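Local coordinates for Mgp-operon protein 3 (Mycoplasma pneumoniae, PDB 6RJ1) that probably takes part in cell adhesion as an immunodominant, membrane-anchored extracellular protein of a human pathogen, at residues Leu209-Phe221 / Leu601-Asp613. Numbering follows the deposited sequence.
Sequences LKNNPGPKAVTGF and LNGPINGLFTLLD
Ala217 directs its CB between Pro604 and Asn606, 3.6 Å from Pro604 CB, in a closely packed, buried part of the contact. Pro604 lies alongside the backbone here, its CG 3.9 Å from Thr219 CA, while Thr219 turns OG1 to the carbonyl of Val185. Further along, the extended side chain of Ile605 (chi1 -164°, chi2 152°) brings CD1 to within 3.9 Å of both Pro213 CD and Asn212 ND2. The Asn212 amide is held at both ends: OD1 accepts from Gly214 N at 3.0 Å, with the donor tilted 21° from the carbonyl plane, and ND2 is bonded to the carbonyl of Gln635. The contact is more exposed at Phe609 and Pro213, both only partly buried; the ring edge meets the carbonyl of Pro213, and CE1 also makes an apolar contact with Pro213 CB at 4.1 Å. At the Val218 carbonyl a water donates to Val218 O and, weakly, to Asn606 O, bridging the two backbones. The arrangement is one of loop against loop: an Asx turn at Asn212 and a type I beta turn from Gly214 to Ala217, leading into strand 220-222, meet the loop that runs into strand 609-611.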
# COMPACT_ATOMS: atom_id res chain seq x y z
N LEU A 209 24.33 2.93 -23.66
CA LEU A 209 24.91 2.90 -22.32
C LEU A 209 26.18 3.76 -22.24
O LEU A 209 27.09 3.42 -21.48
CB LEU A 209 25.20 1.44 -21.93
CG LEU A 209 24.01 0.52 -21.73
CD1 LEU A 209 24.39 -0.91 -21.93
CD2 LEU A 209 23.36 0.73 -20.37
N LYS A 210 26.25 4.85 -23.03
CA LYS A 210 27.38 5.79 -23.05
C LYS A 210 27.69 6.25 -21.63
O LYS A 210 26.79 6.63 -20.88
CB LYS A 210 27.08 7.01 -23.94
CG LYS A 210 28.30 7.82 -24.31
CD LYS A 210 27.97 8.98 -25.25
CE LYS A 210 28.00 10.31 -24.57
NZ LYS A 210 27.90 11.42 -25.55
N ASN A 211 28.97 6.13 -21.24
CA ASN A 211 29.55 6.52 -19.95
C ASN A 211 28.90 5.83 -18.74
O ASN A 211 29.10 6.29 -17.62
CB ASN A 211 29.56 8.05 -19.78
CG ASN A 211 30.28 8.78 -20.87
OD1 ASN A 211 31.47 8.56 -21.12
ND2 ASN A 211 29.58 9.68 -21.54
N ASN A 212 28.18 4.71 -18.96
CA ASN A 212 27.56 3.97 -17.85
C ASN A 212 28.67 3.24 -17.10
O ASN A 212 29.37 2.42 -17.70
CB ASN A 212 26.49 2.99 -18.34
CG ASN A 212 25.63 2.43 -17.23
OD1 ASN A 212 26.09 1.69 -16.35
ND2 ASN A 212 24.36 2.75 -17.26
N PRO A 213 28.90 3.59 -15.81
CA PRO A 213 30.00 2.96 -15.06
C PRO A 213 29.64 1.66 -14.32
O PRO A 213 30.48 1.15 -13.58
CB PRO A 213 30.38 4.07 -14.08
CG PRO A 213 29.09 4.72 -13.77
CD PRO A 213 28.19 4.57 -14.96
N GLY A 214 28.42 1.15 -14.50
CA GLY A 214 27.97 -0.04 -13.80
C GLY A 214 27.69 -1.26 -14.65
O GLY A 214 26.53 -1.65 -14.76
N PRO A 215 28.73 -1.93 -15.21
CA PRO A 215 28.46 -3.15 -16.01
C PRO A 215 27.90 -4.29 -15.16
O PRO A 215 27.17 -5.13 -15.68
CB PRO A 215 29.84 -3.51 -16.58
CG PRO A 215 30.81 -2.90 -15.66
CD PRO A 215 30.18 -1.64 -15.17
N LYS A 216 28.24 -4.30 -13.86
CA LYS A 216 27.84 -5.32 -12.90
C LYS A 216 26.51 -5.02 -12.20
O LYS A 216 26.10 -5.80 -11.34
CB LYS A 216 28.96 -5.60 -11.87
CG LYS A 216 30.30 -6.03 -12.48
CD LYS A 216 30.23 -7.30 -13.34
CE LYS A 216 31.56 -7.54 -14.04
NZ LYS A 216 31.49 -8.68 -14.98
N ALA A 217 25.82 -3.92 -12.59
CA ALA A 217 24.53 -3.55 -12.02
C ALA A 217 23.47 -4.62 -12.33
O ALA A 217 23.29 -5.02 -13.48
CB ALA A 217 24.08 -2.19 -12.55
N VAL A 218 22.82 -5.13 -11.27
CA VAL A 218 21.83 -6.21 -11.33
C VAL A 218 20.54 -5.74 -12.00
O VAL A 218 19.99 -4.70 -11.65
CB VAL A 218 21.61 -6.86 -9.94
CG1 VAL A 218 20.57 -7.97 -10.01
CG2 VAL A 218 22.92 -7.41 -9.36
N THR A 219 20.09 -6.52 -13.00
CA THR A 219 18.90 -6.28 -13.83
C THR A 219 17.57 -6.71 -13.18
O THR A 219 16.50 -6.38 -13.71
CB THR A 219 19.08 -6.93 -15.20
OG1 THR A 219 19.14 -8.36 -15.04
CG2 THR A 219 20.29 -6.43 -15.94
N GLY A 220 17.64 -7.42 -12.06
CA GLY A 220 16.44 -7.87 -11.37
C GLY A 220 16.65 -8.98 -10.37
O GLY A 220 17.67 -9.02 -9.68
N PHE A 221 15.65 -9.86 -10.25
CA PHE A 221 15.69 -10.97 -9.31
C PHE A 221 15.08 -12.24 -9.89
O PHE A 221 14.11 -12.17 -10.65
CB PHE A 221 15.05 -10.57 -7.95
CG PHE A 221 13.61 -10.11 -8.00
CD1 PHE A 221 13.29 -8.78 -8.25
CD2 PHE A 221 12.57 -11.00 -7.75
CE1 PHE A 221 11.95 -8.35 -8.28
CE2 PHE A 221 11.23 -10.58 -7.77
CZ PHE A 221 10.93 -9.25 -8.04
N LEU A 601 17.21 5.87 -14.66
CA LEU A 601 15.99 6.28 -15.36
C LEU A 601 15.45 5.23 -16.31
O LEU A 601 14.26 4.90 -16.25
CB LEU A 601 16.18 7.64 -16.08
CG LEU A 601 14.98 8.24 -16.82
CD1 LEU A 601 13.77 8.45 -15.90
CD2 LEU A 601 15.35 9.55 -17.51
N ASN A 602 16.31 4.71 -17.20
CA ASN A 602 15.91 3.74 -18.21
C ASN A 602 16.37 2.31 -17.93
O ASN A 602 15.82 1.38 -18.52
CB ASN A 602 16.38 4.21 -19.58
CG ASN A 602 15.91 5.59 -19.95
OD1 ASN A 602 14.70 5.87 -20.08
ND2 ASN A 602 16.87 6.49 -20.14
N GLY A 603 17.37 2.13 -17.06
CA GLY A 603 17.91 0.82 -16.74
C GLY A 603 18.86 0.83 -15.57
O GLY A 603 19.04 1.88 -14.94
N PRO A 604 19.50 -0.31 -15.25
CA PRO A 604 20.40 -0.36 -14.08
C PRO A 604 21.65 0.53 -14.16
O PRO A 604 22.08 0.91 -15.26
CB PRO A 604 20.77 -1.84 -13.96
CG PRO A 604 19.80 -2.57 -14.80
CD PRO A 604 19.39 -1.64 -15.89
N ILE A 605 22.22 0.88 -12.99
CA ILE A 605 23.42 1.71 -12.84
C ILE A 605 24.10 1.46 -11.49
O ILE A 605 25.32 1.38 -11.41
CB ILE A 605 23.17 3.23 -13.13
CG1 ILE A 605 24.50 4.00 -13.36
CG2 ILE A 605 22.29 3.91 -12.05
CD1 ILE A 605 24.41 5.20 -14.25
N ASN A 606 23.30 1.36 -10.42
CA ASN A 606 23.77 1.19 -9.05
C ASN A 606 24.21 -0.22 -8.74
O ASN A 606 23.69 -1.20 -9.28
CB ASN A 606 22.71 1.69 -8.05
CG ASN A 606 22.40 3.17 -8.19
OD1 ASN A 606 23.21 3.97 -8.66
ND2 ASN A 606 21.21 3.56 -7.79
N GLY A 607 25.19 -0.29 -7.85
CA GLY A 607 25.82 -1.50 -7.36
C GLY A 607 27.01 -1.11 -6.51
O GLY A 607 27.19 0.08 -6.24
N LEU A 608 27.83 -2.09 -6.11
CA LEU A 608 29.00 -1.80 -5.29
C LEU A 608 30.12 -1.14 -6.10
O LEU A 608 30.62 -1.72 -7.06
CB LEU A 608 29.51 -3.06 -4.55
CG LEU A 608 30.61 -2.83 -3.50
CD1 LEU A 608 30.03 -2.54 -2.14
CD2 LEU A 608 31.54 -4.01 -3.43
N PHE A 609 30.47 0.10 -5.71
CA PHE A 609 31.55 0.89 -6.29
C PHE A 609 32.63 1.06 -5.22
O PHE A 609 32.37 1.67 -4.17
CB PHE A 609 31.04 2.25 -6.81
CG PHE A 609 30.20 2.17 -8.06
CD1 PHE A 609 30.79 2.21 -9.32
CD2 PHE A 609 28.82 2.09 -7.98
CE1 PHE A 609 30.01 2.15 -10.47
CE2 PHE A 609 28.04 2.02 -9.14
CZ PHE A 609 28.64 2.06 -10.38
N THR A 610 33.80 0.43 -5.42
CA THR A 610 34.89 0.49 -4.45
C THR A 610 35.86 1.61 -4.78
O THR A 610 36.80 1.43 -5.56
CB THR A 610 35.57 -0.87 -4.24
OG1 THR A 610 35.90 -1.45 -5.50
CG2 THR A 610 34.72 -1.83 -3.42
N LEU A 611 35.60 2.78 -4.18
CA LEU A 611 36.43 3.97 -4.31
C LEU A 611 37.60 3.74 -3.34
O LEU A 611 37.39 3.80 -2.14
CB LEU A 611 35.63 5.24 -3.91
CG LEU A 611 34.44 5.66 -4.79
CD1 LEU A 611 33.13 5.15 -4.21
CD2 LEU A 611 34.37 7.17 -4.92
N LEU A 612 38.81 3.45 -3.86
CA LEU A 612 40.07 3.16 -3.15
C LEU A 612 39.91 2.10 -1.99
O LEU A 612 40.31 0.95 -2.18
CB LEU A 612 40.89 4.42 -2.69
CG LEU A 612 40.32 5.64 -1.86
CD1 LEU A 612 39.22 6.46 -2.56
CD2 LEU A 612 40.15 5.37 -0.37
N ASP A 613 39.34 2.47 -0.82
CA ASP A 613 39.10 1.62 0.36
C ASP A 613 37.83 2.11 1.11
O ASP A 613 37.69 1.93 2.33
CB ASP A 613 40.34 1.61 1.27
CG ASP A 613 40.60 0.30 1.99
OD1 ASP A 613 39.66 -0.23 2.65
OD2 ASP A 613 41.75 -0.20 1.92
O HOH W 1 20.39 -2.14 -9.81